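Local coordinates for protein phosphoethanolamine N-methyltransferase 1 (Haemonchus contortus, PDB 4KRG) that probably methylates phosphoethanolamine with S-adenosylmethionine as methyl donor, an early step of phosphocholine synthesis in this parasitic nematode, at residues A[399-411]-A[454-466]. Numbering follows the deposited sequence.
Sequences EAKVVLLEPVSGI and LSGCNYLLIKASL
The phenol ring of Tyr-459 lies obliquely against Leu-405 and Pro-407, with CE1 3.7 Å from Pro-407 CB. Ser-455 OG sits at the ring's edge, in its plane, and accepts a hydrogen bond from Tyr-459 OH (2.7 Å), while Trp-278 packs edge-to-face on it. The Asn-458 amide sends ND2 to Ser-409 O (2.6 Å), which lies in the amide plane, where the N-H points; the bond ties the side chain to the turn after strand 400-408. Between strands 400-408 and 458-465 runs an antiparallel ladder in which Leu-404 and Ile-462 exchange two 2.7 Å N-H...O bonds, both in the carbonyl plane. Proline suits position 407, a non-hydrogen-bonded site: its missing N-H costs this ladder nothing.

Branched aliphatic residues make up much of both faces. Leu-405 has CG anti to the backbone N (chi1 -179°), which lets CD1 reach Tyr-459 CB at 4.0 Å. On the other face Leu-460 wedges CD1 against Val-408 CG1 (3.9 Å) and CD2 against Ile-411, while helix 413-422 packs on Leu-404 and Ile-462. A bend at chi2 (-66°) carries the Glu-406 carboxylate away from strand 458-465 to N-H groups of Leu-381 and Ala-382. The C-terminal strand 458-465 lies antiparallel between 400-408 and 428-432, as the last strand does in Rossmann-like methyltransferases. Backbone bonds and apolar packing thus hold this second-domain strand pair, and main-chain N-H groups satisfy its buried carboxylate.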
loop_
_atom_site.group_PDB
_atom_site.type_symbol
_atom_site.label_atom_id
_atom_site.label_comp_id
_atom_site.label_asym_id
_atom_site.label_seq_id
_atom_site.Cartn_x
_atom_site.Cartn_y
_atom_site.Cartn_z
ATOM N N GLU A 399 25.725 -11.401 -8.483
ATOM C CA GLU A 399 25.425 -12.527 -9.373
ATOM C C GLU A 399 23.977 -13.007 -9.331
ATOM O O GLU A 399 23.683 -14.112 -9.774
ATOM C CB GLU A 399 26.363 -13.712 -9.113
ATOM C CG GLU A 399 27.838 -13.349 -9.063
ATOM C CD GLU A 399 28.740 -14.569 -9.078
ATOM O OE1 GLU A 399 28.706 -15.354 -8.107
ATOM O OE2 GLU A 399 29.475 -14.749 -10.072
ATOM N N ALA A 400 23.078 -12.188 -8.798
ATOM C CA ALA A 400 21.662 -12.521 -8.817
ATOM C C ALA A 400 21.251 -12.771 -10.263
ATOM O O ALA A 400 21.698 -12.064 -11.165
ATOM C CB ALA A 400 20.851 -11.396 -8.231
ATOM N N LYS A 401 20.422 -13.786 -10.485
ATOM C CA LYS A 401 19.959 -14.110 -11.830
ATOM C C LYS A 401 18.607 -13.469 -12.075
ATOM O O LYS A 401 17.818 -13.294 -11.149
ATOM C CB LYS A 401 19.846 -15.620 -12.008
ATOM C CG LYS A 401 21.165 -16.363 -11.873
ATOM C CD LYS A 401 20.961 -17.867 -11.941
ATOM C CE LYS A 401 22.195 -18.600 -11.456
ATOM N NZ LYS A 401 23.398 -18.112 -12.165
ATOM N N VAL A 402 18.338 -13.112 -13.324
ATOM C CA VAL A 402 17.059 -12.515 -13.672
ATOM C C VAL A 402 16.417 -13.296 -14.812
ATOM O O VAL A 402 17.102 -13.971 -15.581
ATOM C CB VAL A 402 17.201 -11.031 -14.068
ATOM C CG1 VAL A 402 17.972 -10.265 -13.004
ATOM C CG2 VAL A 402 17.899 -10.903 -15.415
ATOM N N VAL A 403 15.093 -13.223 -14.886
ATOM C CA VAL A 403 14.330 -13.813 -15.975
ATOM C C VAL A 403 13.275 -12.793 -16.380
ATOM O O VAL A 403 12.478 -12.353 -15.548
ATOM C CB VAL A 403 13.650 -15.143 -15.561
ATOM C CG1 VAL A 403 12.862 -15.731 -16.720
ATOM C CG2 VAL A 403 14.676 -16.147 -15.075
ATOM N N LEU A 404 13.285 -12.394 -17.645
ATOM C CA LEU A 404 12.345 -11.386 -18.124
ATOM C C LEU A 404 11.463 -11.952 -19.224
ATOM O O LEU A 404 11.961 -12.594 -20.140
ATOM C CB LEU A 404 13.093 -10.173 -18.671
ATOM C CG LEU A 404 14.187 -9.600 -17.779
ATOM C CD1 LEU A 404 14.917 -8.486 -18.503
ATOM C CD2 LEU A 404 13.603 -9.097 -16.474
ATOM N N LEU A 405 10.158 -11.719 -19.130
ATOM C CA LEU A 405 9.256 -11.984 -20.249
ATOM C C LEU A 405 8.894 -10.628 -20.827
ATOM O O LEU A 405 8.460 -9.732 -20.101
ATOM C CB LEU A 405 8.002 -12.734 -19.792
ATOM C CG LEU A 405 6.960 -13.115 -20.854
ATOM C CD1 LEU A 405 7.572 -13.973 -21.963
ATOM C CD2 LEU A 405 5.790 -13.838 -20.211
ATOM N N GLU A 406 9.103 -10.454 -22.125
ATOM C CA GLU A 406 8.951 -9.137 -22.725
ATOM C C GLU A 406 8.052 -9.132 -23.949
ATOM O O GLU A 406 8.278 -9.897 -24.879
ATOM C CB GLU A 406 10.322 -8.583 -23.116
ATOM C CG GLU A 406 11.199 -8.220 -21.948
ATOM C CD GLU A 406 10.640 -7.062 -21.151
ATOM O OE1 GLU A 406 9.932 -6.203 -21.734
ATOM O OE2 GLU A 406 10.910 -7.014 -19.932
ATOM N N PRO A 407 7.035 -8.253 -23.959
ATOM C CA PRO A 407 6.260 -8.038 -25.183
ATOM C C PRO A 407 7.040 -7.177 -26.179
ATOM O O PRO A 407 7.610 -6.150 -25.814
ATOM C CB PRO A 407 5.022 -7.289 -24.681
ATOM C CG PRO A 407 5.499 -6.553 -23.482
ATOM C CD PRO A 407 6.519 -7.454 -22.831
ATOM N N VAL A 408 7.097 -7.618 -27.429
ATOM C CA VAL A 408 7.781 -6.863 -28.471
ATOM C C VAL A 408 6.953 -6.891 -29.745
ATOM O O VAL A 408 5.992 -7.647 -29.851
ATOM C CB VAL A 408 9.176 -7.436 -28.785
ATOM C CG1 VAL A 408 10.043 -7.462 -27.544
ATOM C CG2 VAL A 408 9.058 -8.833 -29.398
ATOM N N SER A 409 7.328 -6.053 -30.703
ATOM C CA SER A 409 6.769 -6.127 -32.046
ATOM C C SER A 409 7.782 -6.857 -32.917
ATOM O O SER A 409 7.827 -8.086 -32.928
ATOM C CB SER A 409 6.472 -4.732 -32.602
ATOM O OG SER A 409 5.399 -4.125 -31.904
ATOM N N GLY A 410 8.604 -6.106 -33.642
ATOM C CA GLY A 410 9.710 -6.707 -34.358
ATOM C C GLY A 410 10.720 -7.250 -33.366
ATOM O O GLY A 410 10.962 -6.639 -32.326
ATOM N N ILE A 411 11.306 -8.402 -33.665
ATOM C CA ILE A 411 12.314 -8.967 -32.780
ATOM C C ILE A 411 13.702 -8.454 -33.143
ATOM O O ILE A 411 14.220 -8.736 -34.218
ATOM C CB ILE A 411 12.280 -10.495 -32.793
ATOM C CG1 ILE A 411 10.948 -10.982 -32.217
ATOM C CG2 ILE A 411 13.451 -11.056 -31.996
ATOM C CD1 ILE A 411 10.797 -12.465 -32.215
ATOM N N LEU A 454 -6.498 -11.666 -27.153
ATOM C CA LEU A 454 -5.132 -11.913 -26.715
ATOM C C LEU A 454 -4.414 -10.575 -26.646
ATOM O O LEU A 454 -4.795 -9.638 -27.347
ATOM C CB LEU A 454 -4.396 -12.849 -27.680
ATOM C CG LEU A 454 -4.443 -14.356 -27.391
ATOM C CD1 LEU A 454 -5.866 -14.835 -27.311
ATOM C CD2 LEU A 454 -3.681 -15.146 -28.443
ATOM N N SER A 455 -3.386 -10.490 -25.798
ATOM C CA SER A 455 -2.532 -9.307 -25.729
ATOM C C SER A 455 -2.095 -8.902 -27.133
ATOM O O SER A 455 -2.038 -7.717 -27.455
ATOM C CB SER A 455 -1.313 -9.571 -24.858
ATOM O OG SER A 455 -0.476 -10.536 -25.449
ATOM N N GLY A 456 -1.805 -9.896 -27.969
ATOM C CA GLY A 456 -1.591 -9.666 -29.385
ATOM C C GLY A 456 -0.173 -9.269 -29.730
ATOM O O GLY A 456 0.095 -8.818 -30.845
ATOM N N CYS A 457 0.733 -9.434 -28.771
ATOM C CA CYS A 457 2.131 -9.065 -28.958
ATOM C C CYS A 457 3.000 -10.290 -29.176
ATOM O O CYS A 457 2.581 -11.410 -28.892
ATOM C CB CYS A 457 2.644 -8.317 -27.729
ATOM S SG CYS A 457 1.965 -6.684 -27.567
ATOM N N ASN A 458 4.211 -10.070 -29.681
ATOM C CA ASN A 458 5.229 -11.111 -29.696
ATOM C C ASN A 458 5.932 -11.132 -28.339
ATOM O O ASN A 458 5.836 -10.164 -27.588
ATOM C CB ASN A 458 6.220 -10.860 -30.828
ATOM C CG ASN A 458 5.554 -10.848 -32.172
ATOM O OD1 ASN A 458 4.689 -11.674 -32.442
ATOM N ND2 ASN A 458 5.928 -9.900 -33.019
ATOM N N TYR A 459 6.615 -12.230 -28.012
ATOM C CA TYR A 459 7.243 -12.351 -26.698
ATOM C C TYR A 459 8.647 -12.925 -26.719
ATOM O O TYR A 459 8.921 -13.907 -27.406
ATOM C CB TYR A 459 6.364 -13.163 -25.740
ATOM C CG TYR A 459 5.153 -12.406 -25.273
ATOM C CD1 TYR A 459 5.242 -11.503 -24.221
ATOM C CD2 TYR A 459 3.926 -12.576 -25.895
ATOM C CE1 TYR A 459 4.136 -10.794 -23.795
ATOM C CE2 TYR A 459 2.809 -11.872 -25.478
ATOM C CZ TYR A 459 2.923 -10.983 -24.431
ATOM O OH TYR A 459 1.827 -10.278 -24.013
ATOM N N LEU A 460 9.526 -12.295 -25.947
ATOM C CA LEU A 460 10.871 -12.795 -25.733
ATOM C C LEU A 460 11.008 -13.230 -24.286
ATOM O O LEU A 460 10.502 -12.570 -23.371
ATOM C CB LEU A 460 11.908 -11.713 -26.034
ATOM C CG LEU A 460 11.936 -11.109 -27.437
ATOM C CD1 LEU A 460 12.964 -9.990 -27.506
ATOM C CD2 LEU A 460 12.236 -12.175 -28.479
ATOM N N LEU A 461 11.690 -14.346 -24.078
ATOM C CA LEU A 461 12.004 -14.802 -22.738
ATOM C C LEU A 461 13.500 -14.632 -22.584
ATOM O O LEU A 461 14.275 -15.198 -23.353
ATOM C CB LEU A 461 11.610 -16.265 -22.568
ATOM C CG LEU A 461 11.735 -16.882 -21.177
ATOM C CD1 LEU A 461 10.886 -16.124 -20.174
ATOM C CD2 LEU A 461 11.316 -18.343 -21.224
ATOM N N ILE A 462 13.904 -13.831 -21.607
ATOM C CA ILE A 462 15.309 -13.479 -21.443
ATOM C C ILE A 462 15.831 -13.895 -20.065
ATOM O O ILE A 462 15.145 -13.728 -19.055
ATOM C CB ILE A 462 15.513 -11.966 -21.657
ATOM C CG1 ILE A 462 14.917 -11.546 -23.005
ATOM C CG2 ILE A 462 16.990 -11.604 -21.573
ATOM C CD1 ILE A 462 14.649 -10.077 -23.131
ATOM N N LYS A 463 17.038 -14.458 -20.038
ATOM C CA LYS A 463 17.712 -14.802 -18.795
ATOM C C LYS A 463 19.079 -14.133 -18.803
ATOM O O LYS A 463 19.749 -14.106 -19.837
ATOM C CB LYS A 463 17.883 -16.319 -18.673
ATOM C CG LYS A 463 16.581 -17.107 -18.638
ATOM C CD LYS A 463 16.813 -18.602 -18.817
ATOM C CE LYS A 463 17.793 -19.163 -17.797
ATOM N NZ LYS A 463 17.357 -18.937 -16.393
ATOM N N ALA A 464 19.479 -13.585 -17.660
ATOM C CA ALA A 464 20.802 -12.990 -17.506
ATOM C C ALA A 464 21.172 -12.914 -16.031
ATOM O O ALA A 464 20.469 -13.445 -15.177
ATOM C CB ALA A 464 20.858 -11.604 -18.148
ATOM N N SER A 465 22.286 -12.265 -15.736
ATOM C CA SER A 465 22.659 -12.026 -14.355
ATOM C C SER A 465 23.427 -10.727 -14.286
ATOM O O SER A 465 23.747 -10.136 -15.315
ATOM C CB SER A 465 23.507 -13.172 -13.809
ATOM O OG SER A 465 24.789 -13.180 -14.397
ATOM N N LEU A 466 23.722 -10.286 -13.071
ATOM C CA LEU A 466 24.477 -9.057 -12.865
ATOM C C LEU A 466 25.923 -9.366 -12.486
ATOM O O LEU A 466 26.830 -8.553 -12.681
ATOM C CB LEU A 466 23.810 -8.215 -11.780
ATOM C CG LEU A 466 22.434 -7.676 -12.166
ATOM C CD1 LEU A 466 21.666 -7.257 -10.932
ATOM C CD2 LEU A 466 22.577 -6.506 -13.123
ATOM O OXT LEU A 466 26.217 -10.448 -11.978
HETATM O O HOH W 1 27.133 -9.297 -9.244
HETATM O O HOH W 2 18.769 -16.155 -15.366
#